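Local coordinates for protein ethanolamine kinase Pv091845 (Plasmodium vivax, PDB 2QG7) that probably phosphorylates ethanolamine, the first step of phosphatidylethanolamine synthesis from ethanolamine, at residues W237-K242 and H418-L423; W424-G429 and Y441-L446. One frame throughout, in Å; residues are numbered along the deposited sequence.

Contact 1 (W237-K242 and H418-L423)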
loop_
_atom_site.group_PDB
_atom_site.type_symbol
_atom_site.label_atom_id
_atom_site.label_comp_id
_atom_site.label_asym_id
_atom_site.label_seq_id
_atom_site.Cartn_x
_atom_site.Cartn_y
_atom_site.Cartn_z
ATOM N N TRP D 237 15.298 -13.513 -17.297
ATOM C CA TRP D 237 14.641 -14.703 -16.766
ATOM C C TRP D 237 15.532 -15.464 -15.813
ATOM O O TRP D 237 15.056 -16.090 -14.891
ATOM C CB TRP D 237 14.170 -15.595 -17.910
ATOM C CG TRP D 237 13.540 -14.801 -18.959
ATOM C CD1 TRP D 237 14.062 -14.506 -20.180
ATOM C CD2 TRP D 237 12.275 -14.122 -18.885
ATOM N NE1 TRP D 237 13.196 -13.716 -20.889
ATOM C CE2 TRP D 237 12.095 -13.453 -20.116
ATOM C CE3 TRP D 237 11.281 -14.015 -17.897
ATOM C CZ2 TRP D 237 10.964 -12.697 -20.397
ATOM C CZ3 TRP D 237 10.162 -13.282 -18.179
ATOM C CH2 TRP D 237 10.008 -12.628 -19.420
ATOM N N ASN D 238 16.833 -15.413 -16.054
ATOM C CA ASN D 238 17.813 -15.905 -15.110
ATOM C C ASN D 238 17.721 -15.168 -13.777
ATOM O O ASN D 238 17.943 -15.765 -12.732
ATOM C CB ASN D 238 19.220 -15.707 -15.695
ATOM C CG ASN D 238 20.322 -16.294 -14.808
ATOM O OD1 ASN D 238 20.559 -17.518 -14.810
ATOM N ND2 ASN D 238 21.012 -15.414 -14.060
ATOM N N THR D 239 17.422 -13.868 -13.829
ATOM C CA THR D 239 17.361 -13.001 -12.648
ATOM C C THR D 239 16.046 -13.214 -11.902
ATOM O O THR D 239 16.056 -13.376 -10.680
ATOM C CB THR D 239 17.527 -11.511 -13.014
ATOM O OG1 THR D 239 18.777 -11.337 -13.673
ATOM C CG2 THR D 239 17.535 -10.633 -11.794
ATOM N N ILE D 240 14.934 -13.237 -12.642
ATOM C CA ILE D 240 13.620 -13.518 -12.055
ATOM C C ILE D 240 13.572 -14.882 -11.363
ATOM O O ILE D 240 13.093 -14.988 -10.244
ATOM C CB ILE D 240 12.461 -13.375 -13.086
ATOM C CG1 ILE D 240 12.412 -11.958 -13.631
ATOM C CG2 ILE D 240 11.112 -13.710 -12.439
ATOM C CD1 ILE D 240 11.320 -11.760 -14.658
ATOM N N TRP D 241 14.065 -15.918 -12.031
ATOM C CA TRP D 241 14.168 -17.256 -11.420
ATOM C C TRP D 241 15.137 -17.314 -10.263
ATOM O O TRP D 241 14.937 -18.100 -9.340
ATOM C CB TRP D 241 14.515 -18.347 -12.450
ATOM C CG TRP D 241 13.357 -18.670 -13.360
ATOM C CD1 TRP D 241 13.264 -18.403 -14.695
ATOM C CD2 TRP D 241 12.127 -19.305 -12.995
ATOM N NE1 TRP D 241 12.054 -18.830 -15.189
ATOM C CE2 TRP D 241 11.331 -19.379 -14.166
ATOM C CE3 TRP D 241 11.604 -19.798 -11.790
ATOM C CZ2 TRP D 241 10.033 -19.952 -14.167
ATOM C CZ3 TRP D 241 10.316 -20.360 -11.798
ATOM C CH2 TRP D 241 9.550 -20.433 -12.976
ATOM N N LYS D 242 16.180 -16.481 -10.288
ATOM C CA LYS D 242 17.124 -16.445 -9.175
ATOM C C LYS D 242 16.401 -15.942 -7.922
ATOM O O LYS D 242 16.573 -16.483 -6.844
ATOM C CB LYS D 242 18.288 -15.533 -9.532
ATOM C CG LYS D 242 19.489 -15.478 -8.535
ATOM C CD LYS D 242 20.122 -13.996 -8.624
ATOM C CE LYS D 242 21.362 -13.880 -7.651
ATOM N NZ LYS D 242 22.031 -12.502 -7.735
ATOM N N HIS D 418 6.613 -6.003 -12.610
ATOM C CA HIS D 418 6.001 -6.244 -11.290
ATOM C C HIS D 418 6.551 -7.462 -10.538
ATOM O O HIS D 418 6.825 -7.390 -9.351
ATOM C CB HIS D 418 4.479 -6.373 -11.417
ATOM C CG HIS D 418 3.807 -5.117 -11.835
ATOM N ND1 HIS D 418 4.092 -3.897 -11.254
ATOM C CD2 HIS D 418 2.859 -4.883 -12.773
ATOM C CE1 HIS D 418 3.331 -2.959 -11.802
ATOM N NE2 HIS D 418 2.573 -3.533 -12.727
ATOM N N ILE D 419 6.670 -8.587 -11.224
ATOM C CA ILE D 419 7.177 -9.783 -10.614
ATOM C C ILE D 419 8.632 -9.643 -10.216
ATOM O O ILE D 419 9.027 -10.023 -9.110
ATOM C CB ILE D 419 6.935 -11.016 -11.525
ATOM C CG1 ILE D 419 5.419 -11.227 -11.682
ATOM C CG2 ILE D 419 7.626 -12.247 -10.954
ATOM C CD1 ILE D 419 4.970 -12.253 -12.771
ATOM N N ASN D 420 9.435 -9.096 -11.116
ATOM C CA ASN D 420 10.847 -8.845 -10.848
ATOM C C ASN D 420 11.063 -8.013 -9.582
ATOM O O ASN D 420 11.859 -8.383 -8.720
ATOM C CB ASN D 420 11.520 -8.162 -12.071
ATOM C CG ASN D 420 13.022 -7.990 -11.889
ATOM O OD1 ASN D 420 13.786 -8.947 -11.974
ATOM N ND2 ASN D 420 13.444 -6.769 -11.602
ATOM N N TRP D 421 10.398 -6.877 -9.482
ATOM C CA TRP D 421 10.622 -5.998 -8.358
ATOM C C TRP D 421 9.869 -6.399 -7.100
ATOM O O TRP D 421 10.277 -6.009 -6.014
ATOM C CB TRP D 421 10.353 -4.539 -8.723
ATOM C CG TRP D 421 11.449 -4.006 -9.626
ATOM C CD1 TRP D 421 11.347 -3.742 -10.957
ATOM C CD2 TRP D 421 12.823 -3.761 -9.275
ATOM N NE1 TRP D 421 12.553 -3.310 -11.439
ATOM C CE2 TRP D 421 13.478 -3.324 -10.441
ATOM C CE3 TRP D 421 13.563 -3.863 -8.082
ATOM C CZ2 TRP D 421 14.833 -2.976 -10.461
ATOM C CZ3 TRP D 421 14.923 -3.518 -8.101
ATOM C CH2 TRP D 421 15.545 -3.089 -9.280
ATOM N N GLY D 422 8.770 -7.163 -7.259
ATOM C CA GLY D 422 8.147 -7.855 -6.142
ATOM C C GLY D 422 9.066 -8.821 -5.413
ATOM O O GLY D 422 9.086 -8.828 -4.205
ATOM N N LEU D 423 9.794 -9.660 -6.154
ATOM C CA LEU D 423 10.605 -10.698 -5.567
ATOM C C LEU D 423 11.893 -10.117 -5.055
ATOM O O LEU D 423 12.400 -10.564 -4.036
ATOM C CB LEU D 423 10.916 -11.784 -6.578
ATOM C CG LEU D 423 9.817 -12.601 -7.246
ATOM C CD1 LEU D 423 10.420 -13.491 -8.334
ATOM C CD2 LEU D 423 8.951 -13.378 -6.228
#
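Thr239 meets Asn420 at the edge of this interface, its CG2 methyl lying 4.1 Å from Asn420 OD1, while its hydroxyl turns back to bond the carbonyl O of Phe235 one helical turn earlier. The split follows from chi1 of -59°, which sets OG1 beside the backbone N and turns the methyl, anti to that N, to Asn420. Ile240 comes next and buries more surface than any other residue of the contact, with the nearest pair of CA atoms being Ile240 CA and Asn420 CA at 5.6 Å. Its CG1 lies 3.7 Å from Asn420 OD1, the two side chains crossing at about a right angle. The segments belong to helices 236-251 and 413-430 of the helical part of this kinase-like fold; here their axes approach to 9.5 Å at 42°, and 175 residues lie between the segments. The other branch of Ile240 works the apolar side: CG2 is 4.1 Å from Ile419 CG2 and 4.2 Å from Leu423 CD1. That leucine methyl also rests 3.6 Å from the backbone Ile240 O. No hydrogen bond joins the segments, and Tyr243 and Leu247 continue the packing against Leu423 along helix 236-251.

Contact 2 (W424-G429 and Y441-L446)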
loop_
_atom_site.group_PDB
_atom_site.type_symbol
_atom_site.label_atom_id
_atom_site.label_comp_id
_atom_site.label_asym_id
_atom_site.label_seq_id
_atom_site.Cartn_x
_atom_site.Cartn_y
_atom_site.Cartn_z
ATOM N N TRP D 424 12.439 -9.133 -5.760
ATOM C CA TRP D 424 13.604 -8.413 -5.281
ATOM C C TRP D 424 13.334 -7.772 -3.925
ATOM O O TRP D 424 14.125 -7.890 -2.992
ATOM C CB TRP D 424 13.990 -7.317 -6.297
ATOM C CG TRP D 424 15.117 -6.459 -5.861
ATOM C CD1 TRP D 424 16.455 -6.727 -5.999
ATOM C CD2 TRP D 424 15.020 -5.196 -5.180
ATOM N NE1 TRP D 424 17.198 -5.684 -5.476
ATOM C CE2 TRP D 424 16.346 -4.745 -4.946
ATOM C CE3 TRP D 424 13.944 -4.406 -4.735
ATOM C CZ2 TRP D 424 16.624 -3.544 -4.283
ATOM C CZ3 TRP D 424 14.204 -3.240 -4.083
ATOM C CH2 TRP D 424 15.561 -2.786 -3.887
ATOM N N SER D 425 12.224 -7.057 -3.840
ATOM C CA SER D 425 11.860 -6.355 -2.610
ATOM C C SER D 425 11.590 -7.280 -1.418
ATOM O O SER D 425 11.977 -6.997 -0.299
ATOM C CB SER D 425 10.674 -5.451 -2.848
ATOM O OG SER D 425 10.624 -4.515 -1.784
ATOM N N LEU D 426 10.948 -8.398 -1.680
ATOM C CA LEU D 426 10.740 -9.390 -0.644
ATOM C C LEU D 426 12.071 -9.964 -0.137
ATOM O O LEU D 426 12.231 -10.162 1.085
ATOM C CB LEU D 426 9.805 -10.505 -1.127
ATOM C CG LEU D 426 8.321 -10.158 -1.202
ATOM C CD1 LEU D 426 7.509 -11.345 -1.776
ATOM C CD2 LEU D 426 7.725 -9.714 0.166
ATOM N N LEU D 427 13.005 -10.258 -1.055
ATOM C CA LEU D 427 14.338 -10.770 -0.704
ATOM C C LEU D 427 15.126 -9.813 0.140
ATOM O O LEU D 427 15.857 -10.216 1.011
ATOM C CB LEU D 427 15.166 -11.037 -1.957
ATOM C CG LEU D 427 15.366 -12.456 -2.481
ATOM C CD1 LEU D 427 16.202 -12.352 -3.796
ATOM C CD2 LEU D 427 16.085 -13.309 -1.447
ATOM N N GLN D 428 14.990 -8.535 -0.153
ATOM C CA GLN D 428 15.585 -7.476 0.633
ATOM C C GLN D 428 14.972 -7.351 2.024
ATOM O O GLN D 428 15.672 -7.002 2.985
ATOM C CB GLN D 428 15.468 -6.149 -0.130
ATOM C CG GLN D 428 16.151 -6.181 -1.464
ATOM C CD GLN D 428 17.649 -6.016 -1.371
ATOM O OE1 GLN D 428 18.162 -4.915 -1.555
ATOM N NE2 GLN D 428 18.368 -7.101 -1.089
ATOM N N GLY D 429 13.657 -7.588 2.109
ATOM C CA GLY D 429 12.951 -7.588 3.363
ATOM C C GLY D 429 13.309 -8.731 4.310
ATOM O O GLY D 429 13.016 -8.648 5.501
ATOM N N TYR D 441 6.122 -3.042 -0.048
ATOM C CA TYR D 441 6.393 -2.622 -1.403
ATOM C C TYR D 441 6.446 -3.837 -2.301
ATOM O O TYR D 441 5.911 -3.773 -3.392
ATOM C CB TYR D 441 7.694 -1.804 -1.528
ATOM C CG TYR D 441 8.012 -1.412 -2.950
ATOM C CD1 TYR D 441 7.332 -0.365 -3.570
ATOM C CD2 TYR D 441 8.990 -2.099 -3.688
ATOM C CE1 TYR D 441 7.618 -0.005 -4.865
ATOM C CE2 TYR D 441 9.270 -1.740 -4.998
ATOM C CZ TYR D 441 8.595 -0.684 -5.574
ATOM O OH TYR D 441 8.870 -0.313 -6.893
ATOM N N GLY D 442 7.072 -4.912 -1.830
ATOM C CA GLY D 442 7.153 -6.204 -2.544
ATOM C C GLY D 442 5.808 -6.828 -2.849
ATOM O O GLY D 442 5.565 -7.335 -3.957
ATOM N N MET D 443 4.909 -6.766 -1.868
ATOM C CA MET D 443 3.570 -7.346 -1.938
ATOM C C MET D 443 2.670 -6.529 -2.813
ATOM O O MET D 443 1.841 -7.081 -3.487
ATOM C CB MET D 443 2.943 -7.477 -0.526
ATOM C CG MET D 443 3.610 -8.515 0.350
ATOM S SD MET D 443 3.583 -10.172 -0.424
ATOM C CE MET D 443 1.816 -10.543 -0.449
ATOM N N THR D 444 2.821 -5.213 -2.772
ATOM C CA THR D 444 2.118 -4.314 -3.659
ATOM C C THR D 444 2.487 -4.532 -5.140
ATOM O O THR D 444 1.578 -4.525 -5.987
ATOM C CB THR D 444 2.365 -2.828 -3.286
ATOM O OG1 THR D 444 2.114 -2.636 -1.886
ATOM C CG2 THR D 444 1.466 -1.897 -4.096
ATOM N N ARG D 445 3.785 -4.725 -5.439
ATOM C CA ARG D 445 4.227 -5.059 -6.808
ATOM C C ARG D 445 3.663 -6.403 -7.265
ATOM O O ARG D 445 3.195 -6.498 -8.376
ATOM C CB ARG D 445 5.764 -5.068 -6.990
ATOM C CG ARG D 445 6.478 -3.779 -6.727
ATOM C CD ARG D 445 5.903 -2.606 -7.496
ATOM N NE ARG D 445 5.985 -2.819 -8.954
ATOM C CZ ARG D 445 7.032 -2.490 -9.714
ATOM N NH1 ARG D 445 6.966 -2.724 -11.002
ATOM N NH2 ARG D 445 8.138 -1.918 -9.205
ATOM N N LEU D 446 3.745 -7.429 -6.416
ATOM C CA LEU D 446 3.187 -8.744 -6.710
ATOM C C LEU D 446 1.688 -8.728 -6.895
ATOM O O LEU D 446 1.195 -9.496 -7.702
ATOM C CB LEU D 446 3.532 -9.758 -5.633
ATOM C CG LEU D 446 4.973 -10.302 -5.655
ATOM C CD1 LEU D 446 5.159 -11.408 -4.597
ATOM C CD2 LEU D 446 5.438 -10.817 -7.052
#
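Ser425 overlaps the backbone of Gly442 and the rim of the Tyr441 ring. Its CB stands 3.6 Å from Gly442 CA, and the CA atoms of Ser425 and Gly442 are 4.7 Å apart, the nearest such pair between the segments. Gly442 has no side chain, consistent with backbones this close. The serine hydroxyl reaches the ring at its edge, with OG 3.5 Å from Tyr441 CD2 and near the ring plane. This is packing; the polar partner of OG is the carbonyl O of Phe438, at the start of the same helix as Tyr441.

A chi1 of 178° carries the Tyr441 ring to where its CD2 edge meets Ser425, and one ring face is covered by Arg445 CG toward the rim. The ring hydroxyl accepts a bond from Arg445 NH2, 2.9 Å from Tyr441 OH, with an angle of 142° at the hydrogen and the oxygen tilted from the guanidinium plane. Ring and arginine one turn later thus hold each other by both face and hydroxyl.

Leu426 covers the flank beyond Gly442. Its CD1 packs 3.7 Å from Leu446 CD1, and its CD2 lies 4.2 Å from Met443 SD. Met443 in turn packs on Thr447 of the second subunit, which places this flank beside the dimer interface.

The axes of segments 424-429 and 441-446 approach to 8.2 Å at 159°; the helices 413-430 and 438-448 that carry them, consecutive in the chain, form a close-packed antiparallel helical hairpin in the helical part of the kinase-like fold of the choline/ethanolamine kinase family.

Helix 413-430 serves both contacts in succession: residues 418-423 pack on helix 236-251, and residues 424-429 on helix 438-448. The contact centres are about 10 Å apart, and each is buried. The partner helices also meet residues of the other contact: Leu426 packs on Leu247 of helix 236-251, while Arg445 reaches back to residues 418-423. There His418 ND1 is 3.2 Å from Arg445 NE, a probable hydrogen bond, and Trp421 CB is 3.5 Å from Arg445 NH2. Gly422 lies against the same helix, its CA 4.0 Å from Leu446 CG. Contact 1 thus ties the C-terminal hairpin of contact 2 to an earlier helix of the kinase-like fold.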